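Local structure of putative uncharacterized protein (Archaeoglobus fulgidus, 4KPP) at residues 146-151 / 285-290; 153-156 / 160-163. The protein probably exchanges protons for calcium ions across the membrane, as a member of the sodium/calcium exchanger family of integral membrane transporters. All coordinates share one frame; numbering follows the deposited sequence.

Both contacts illustrate how a largely helical membrane transporter joins distant and neighbouring pieces of chain in one region. Contact 1 brings helix 138-152, in the first of two sodium/calcium exchanger regions, against the break between helices 271-285 and 288-299 of the second, across 134 residues of sequence. Contact 2 is local and nested within that span: helix 155-158, which follows helix 138-152, meets strand 160-161, which leads into helix 163-182. Their centres lie about 11 Å apart, on the same side of the chain's centre, and they touch where I290 CG2 packs on I161 CD1. The two homologous regions thus meet beside the connection between helices 138-152 and 163-182.

Contact 1 (146-151 / 285-290); sequences FLATLY and QWTLLI. With OLB ((2S)-2,3-dihydroxypropyl (9Z)-octadec-9-enoate), chain E.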
loop_
_atom_site.group_PDB
_atom_site.type_symbol
_atom_site.label_atom_id
_atom_site.label_comp_id
_atom_site.label_asym_id
_atom_site.label_seq_id
_atom_site.Cartn_x
_atom_site.Cartn_y
_atom_site.Cartn_z
ATOM N N PHE A 146 -8.913 -9.434 8.973
ATOM C CA PHE A 146 -10.184 -10.143 9.006
ATOM C C PHE A 146 -11.336 -9.203 9.356
ATOM O O PHE A 146 -12.392 -9.257 8.734
ATOM C CB PHE A 146 -10.113 -11.304 9.995
ATOM C CG PHE A 146 -11.253 -12.275 9.875
ATOM C CD1 PHE A 146 -11.500 -12.927 8.679
ATOM C CD2 PHE A 146 -12.063 -12.554 10.967
ATOM C CE1 PHE A 146 -12.543 -13.827 8.565
ATOM C CE2 PHE A 146 -13.109 -13.456 10.861
ATOM C CZ PHE A 146 -13.348 -14.094 9.657
ATOM N N LEU A 147 -11.129 -8.337 10.343
ATOM C CA LEU A 147 -12.164 -7.393 10.759
ATOM C C LEU A 147 -12.461 -6.343 9.692
ATOM O O LEU A 147 -13.619 -5.981 9.469
ATOM C CB LEU A 147 -11.781 -6.700 12.068
ATOM C CG LEU A 147 -11.766 -7.553 13.337
ATOM C CD1 LEU A 147 -11.729 -6.657 14.566
ATOM C CD2 LEU A 147 -12.961 -8.500 13.382
ATOM N N ALA A 148 -11.409 -5.848 9.047
ATOM C CA ALA A 148 -11.554 -4.859 7.986
ATOM C C ALA A 148 -12.298 -5.456 6.797
ATOM O O ALA A 148 -13.137 -4.796 6.182
ATOM C CB ALA A 148 -10.189 -4.340 7.552
ATOM N N THR A 149 -11.986 -6.709 6.483
ATOM C CA THR A 149 -12.600 -7.390 5.351
ATOM C C THR A 149 -14.080 -7.672 5.596
ATOM O O THR A 149 -14.912 -7.449 4.719
ATOM C CB THR A 149 -11.862 -8.696 5.021
ATOM O OG1 THR A 149 -10.511 -8.393 4.655
ATOM C CG2 THR A 149 -12.538 -9.419 3.874
ATOM N N LEU A 150 -14.402 -8.153 6.793
ATOM C CA LEU A 150 -15.789 -8.393 7.173
ATOM C C LEU A 150 -16.592 -7.102 7.124
ATOM O O LEU A 150 -17.754 -7.099 6.717
ATOM C CB LEU A 150 -15.875 -9.005 8.572
ATOM C CG LEU A 150 -15.339 -10.430 8.724
ATOM C CD1 LEU A 150 -15.609 -10.953 10.124
ATOM C CD2 LEU A 150 -15.947 -11.345 7.671
ATOM N N TYR A 151 -15.968 -6.003 7.532
ATOM C CA TYR A 151 -16.641 -4.715 7.488
ATOM C C TYR A 151 -16.783 -4.209 6.056
ATOM O O TYR A 151 -17.785 -3.588 5.710
ATOM C CB TYR A 151 -15.916 -3.677 8.344
ATOM C CG TYR A 151 -16.760 -2.454 8.605
ATOM C CD1 TYR A 151 -17.633 -2.410 9.685
ATOM C CD2 TYR A 151 -16.702 -1.350 7.762
ATOM C CE1 TYR A 151 -18.420 -1.295 9.924
ATOM C CE2 TYR A 151 -17.483 -0.233 7.993
ATOM C CZ TYR A 151 -18.339 -0.210 9.074
ATOM O OH TYR A 151 -19.114 0.901 9.308
ATOM N N GLN A 285 -3.608 0.040 3.773
ATOM C CA GLN A 285 -4.293 0.329 2.518
ATOM C C GLN A 285 -5.720 -0.215 2.514
ATOM O O GLN A 285 -6.565 0.229 1.735
ATOM C CB GLN A 285 -3.490 -0.190 1.321
ATOM C CG GLN A 285 -2.189 0.577 1.110
ATOM C CD GLN A 285 -1.401 0.103 -0.091
ATOM O OE1 GLN A 285 -1.765 0.377 -1.232
ATOM N NE2 GLN A 285 -0.306 -0.607 0.161
ATOM N N TRP A 286 -5.986 -1.162 3.405
ATOM C CA TRP A 286 -7.300 -1.784 3.489
ATOM C C TRP A 286 -8.052 -1.264 4.713
ATOM O O TRP A 286 -9.113 -1.773 5.066
ATOM C CB TRP A 286 -7.150 -3.309 3.525
ATOM C CG TRP A 286 -8.404 -4.100 3.281
ATOM C CD1 TRP A 286 -8.848 -5.165 4.012
ATOM C CD2 TRP A 286 -9.366 -3.906 2.233
ATOM N NE1 TRP A 286 -10.024 -5.642 3.490
ATOM C CE2 TRP A 286 -10.366 -4.888 2.399
ATOM C CE3 TRP A 286 -9.484 -2.999 1.174
ATOM C CZ2 TRP A 286 -11.464 -4.987 1.547
ATOM C CZ3 TRP A 286 -10.577 -3.100 0.331
ATOM C CH2 TRP A 286 -11.551 -4.087 0.522
ATOM N N THR A 287 -7.489 -0.239 5.350
ATOM C CA THR A 287 -8.121 0.419 6.494
ATOM C C THR A 287 -8.020 1.942 6.393
ATOM O O THR A 287 -8.987 2.611 6.028
ATOM C CB THR A 287 -7.520 -0.042 7.848
ATOM O OG1 THR A 287 -6.095 0.120 7.832
ATOM C CG2 THR A 287 -7.863 -1.505 8.126
ATOM N N LEU A 288 -6.843 2.475 6.716
ATOM C CA LEU A 288 -6.604 3.918 6.701
ATOM C C LEU A 288 -6.896 4.559 5.343
ATOM O O LEU A 288 -7.444 5.661 5.274
ATOM C CB LEU A 288 -5.165 4.231 7.129
ATOM C CG LEU A 288 -4.803 5.717 7.219
ATOM C CD1 LEU A 288 -5.536 6.398 8.373
ATOM C CD2 LEU A 288 -3.299 5.910 7.343
ATOM N N LEU A 289 -6.529 3.865 4.268
ATOM C CA LEU A 289 -6.715 4.381 2.918
ATOM C C LEU A 289 -8.193 4.596 2.604
ATOM O O LEU A 289 -8.572 5.629 2.053
ATOM C CB LEU A 289 -6.110 3.423 1.891
ATOM C CG LEU A 289 -5.365 4.030 0.695
ATOM C CD1 LEU A 289 -5.437 3.105 -0.515
ATOM C CD2 LEU A 289 -5.860 5.427 0.339
ATOM N N ILE A 290 -9.019 3.614 2.948
ATOM C CA ILE A 290 -10.450 3.709 2.691
ATOM C C ILE A 290 -11.051 4.879 3.460
ATOM O O ILE A 290 -11.820 5.664 2.910
ATOM C CB ILE A 290 -11.189 2.415 3.071
ATOM C CG1 ILE A 290 -10.437 1.194 2.536
ATOM C CG2 ILE A 290 -12.624 2.452 2.555
ATOM C CD1 ILE A 290 -11.101 -0.130 2.855
HETATM C C1 OLB E . -22.258 -2.297 10.879
HETATM C C2 OLB E . -22.134 -3.747 10.551
HETATM C C3 OLB E . -20.730 -4.190 10.791
HETATM C C4 OLB E . -20.712 -5.638 11.151
HETATM C C5 OLB E . -19.993 -6.410 10.098
HETATM O O19 OLB E . -22.054 -1.912 12.020
HETATM O O20 OLB E . -22.612 -1.389 9.912
HETATM C C21 OLB E . -22.780 -0.068 10.263
HETATM C C22 OLB E . -22.675 0.773 9.039
HETATM O O23 OLB E . -22.837 -0.030 7.931
HETATM C C24 OLB E . -23.735 1.821 9.067
HETATM C C6 OLB E . -18.523 -6.312 10.323
HETATM C C7 OLB E . -18.164 -6.976 11.610
HETATM C C8 OLB E . -16.696 -7.239 11.639
HETATM C C9 OLB E . -15.956 -5.944 11.648
HETATM C C10 OLB E . -15.695 -5.256 12.945
HETATM C C11 OLB E . -15.720 -3.767 13.020
HETATM C C12 OLB E . -15.740 -3.362 14.456
HETATM C C13 OLB E . -16.307 -1.990 14.595
HETATM C C14 OLB E . -17.768 -2.004 14.304
HETATM C C15 OLB E . -18.296 -0.618 14.467
HETATM C C16 OLB E . -19.720 -0.545 14.023
HETATM C C17 OLB E . -20.570 -1.400 14.902
HETATM C C18 OLB E . -21.746 -0.627 15.397
#
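The interrupted helix, a recurrent feature of sodium/calcium exchangers, is met here by A148 and T149 of helix 138-152: W286 and T287 form the break between helices 271-285 and 288-299. The indole NE1 of W286 donates a hydrogen bond to T149 OG1 at 3.0 Å, with an N-H...O angle of 147°. The hydroxyl sits at the edge of the ring, near its plane, and the two side chains cross at about a right angle. W286 carries CG anti to the backbone N (chi1 -166°), which swings the indole out to the neighbouring helix. T149 OG1 is also hydrogen-bonded to L145 O one turn earlier, so a single hydroxyl serves both its own helix and the tryptophan. Next to this polar link, A148 CB faces the break, 3.7 Å from T287 CG2 and 3.9 Å from W286 CD1. A side chain this small is consistent with the close approach of the backbones, A148 CA and T287 CA being 6.5 Å apart. An indole face is packed by I290 CD1 from the following helix. With an alanine here in place of the indole, T149 OG1 is likely to lose its NE1 donor and a gap to open beside I290. Elsewhere on helix 138-152, the bound monoolein places C9 3.2 Å from L147 O and C8 3.6 Å from L150 CB. Around the buried junction, helix 96-127 touches W286 through M104 and N108, while S324 of helix 311-331 touches both T149 and W286.

Contact 2 (153-156 / 160-163); sequences FTLP and HISP
The backbone turns back on itself between L155 and H160, bringing their CA atoms to 6.0 Å, yet L155 O and H160 N remain 3.7 Å apart and are not hydrogen-bonded. What meets across the turn is mostly the L155 side chain. L155 points toward the 160-163 segment, and its branches divide the work: CD1 lies 4.1 Å from both I161 CG1 and I161 CD1, whereas CD2 reaches the backbone, 3.8 Å from H160 O. With CG anti to its carbonyl carbon (chi1 -57°) and an extended second torsion, L155 spreads both methyl groups over the returning chain. I161 comes to meet it along its longer branch, and the two side chains cross obliquely in loose van der Waals contact. H160 contributes mainly through its backbone, since its CB is directed away from the 153-156 segment. Further along, S162 occupies the N-cap of helix 163-182, its side chain capping a backbone N, and its own N is hydrogen-bonded to D165 OD2. I161 pairs with L307 in a short antiparallel sheet. Taken together, this is a compact interhelical connection between two successive helices predicted to span the membrane, in which a short helix, a brief strand and an N-cap reverse the chain.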
loop_
_atom_site.group_PDB
_atom_site.type_symbol
_atom_site.label_atom_id
_atom_site.label_comp_id
_atom_site.label_asym_id
_atom_site.label_seq_id
_atom_site.Cartn_x
_atom_site.Cartn_y
_atom_site.Cartn_z
ATOM N N PHE A 153 -17.277 -5.910 3.447
ATOM C CA PHE A 153 -18.363 -6.623 2.776
ATOM C C PHE A 153 -19.710 -5.919 2.937
ATOM O O PHE A 153 -20.668 -6.246 2.247
ATOM C CB PHE A 153 -18.479 -8.062 3.289
ATOM C CG PHE A 153 -17.562 -9.028 2.600
ATOM C CD1 PHE A 153 -17.650 -9.226 1.232
ATOM C CD2 PHE A 153 -16.624 -9.757 3.320
ATOM C CE1 PHE A 153 -16.810 -10.120 0.591
ATOM C CE2 PHE A 153 -15.787 -10.648 2.684
ATOM C CZ PHE A 153 -15.880 -10.830 1.319
ATOM N N THR A 154 -19.780 -4.957 3.852
ATOM C CA THR A 154 -21.023 -4.232 4.097
ATOM C C THR A 154 -21.129 -3.002 3.202
ATOM O O THR A 154 -22.143 -2.310 3.201
ATOM C CB THR A 154 -21.154 -3.798 5.569
ATOM O OG1 THR A 154 -20.157 -2.815 5.876
ATOM C CG2 THR A 154 -20.990 -4.997 6.498
ATOM N N LEU A 155 -20.077 -2.743 2.433
ATOM C CA LEU A 155 -20.042 -1.578 1.548
ATOM C C LEU A 155 -20.809 -1.728 0.219
ATOM O O LEU A 155 -21.551 -0.822 -0.154
ATOM C CB LEU A 155 -18.599 -1.113 1.306
ATOM C CG LEU A 155 -17.808 -0.757 2.567
ATOM C CD1 LEU A 155 -16.436 -0.202 2.209
ATOM C CD2 LEU A 155 -18.589 0.220 3.440
ATOM N N PRO A 156 -20.638 -2.858 -0.499
ATOM C CA PRO A 156 -21.393 -3.002 -1.751
ATOM C C PRO A 156 -22.899 -3.110 -1.522
ATOM O O PRO A 156 -23.677 -2.790 -2.422
ATOM C CB PRO A 156 -20.864 -4.319 -2.332
ATOM C CG PRO A 156 -19.541 -4.522 -1.684
ATOM C CD PRO A 156 -19.698 -3.978 -0.305
ATOM N N HIS A 160 -22.423 2.665 -0.797
ATOM C CA HIS A 160 -21.642 3.860 -0.489
ATOM C C HIS A 160 -20.704 3.620 0.685
ATOM O O HIS A 160 -20.742 2.569 1.322
ATOM C CB HIS A 160 -22.552 5.059 -0.184
ATOM C CG HIS A 160 -23.387 4.888 1.048
ATOM N ND1 HIS A 160 -24.713 4.518 1.002
ATOM C CD2 HIS A 160 -23.081 5.031 2.359
ATOM C CE1 HIS A 160 -25.189 4.441 2.232
ATOM N NE2 HIS A 160 -24.219 4.747 3.074
ATOM N N ILE A 161 -19.862 4.611 0.960
ATOM C CA ILE A 161 -18.950 4.574 2.097
ATOM C C ILE A 161 -19.168 5.833 2.935
ATOM O O ILE A 161 -18.748 6.923 2.556
ATOM C CB ILE A 161 -17.478 4.504 1.636
ATOM C CG1 ILE A 161 -17.308 3.445 0.542
ATOM C CG2 ILE A 161 -16.552 4.227 2.822
ATOM C CD1 ILE A 161 -15.878 3.286 0.044
ATOM N N SER A 162 -19.834 5.676 4.073
ATOM C CA SER A 162 -20.255 6.812 4.892
ATOM C C SER A 162 -19.118 7.391 5.739
ATOM O O SER A 162 -18.081 6.749 5.915
ATOM C CB SER A 162 -21.412 6.388 5.801
ATOM O OG SER A 162 -20.960 5.478 6.788
ATOM N N PRO A 163 -19.306 8.621 6.253
ATOM C CA PRO A 163 -18.372 9.204 7.223
ATOM C C PRO A 163 -18.145 8.294 8.429
ATOM O O PRO A 163 -17.059 8.305 9.012
ATOM C CB PRO A 163 -19.090 10.482 7.661
ATOM C CG PRO A 163 -19.872 10.888 6.464
ATOM C CD PRO A 163 -20.300 9.609 5.791
#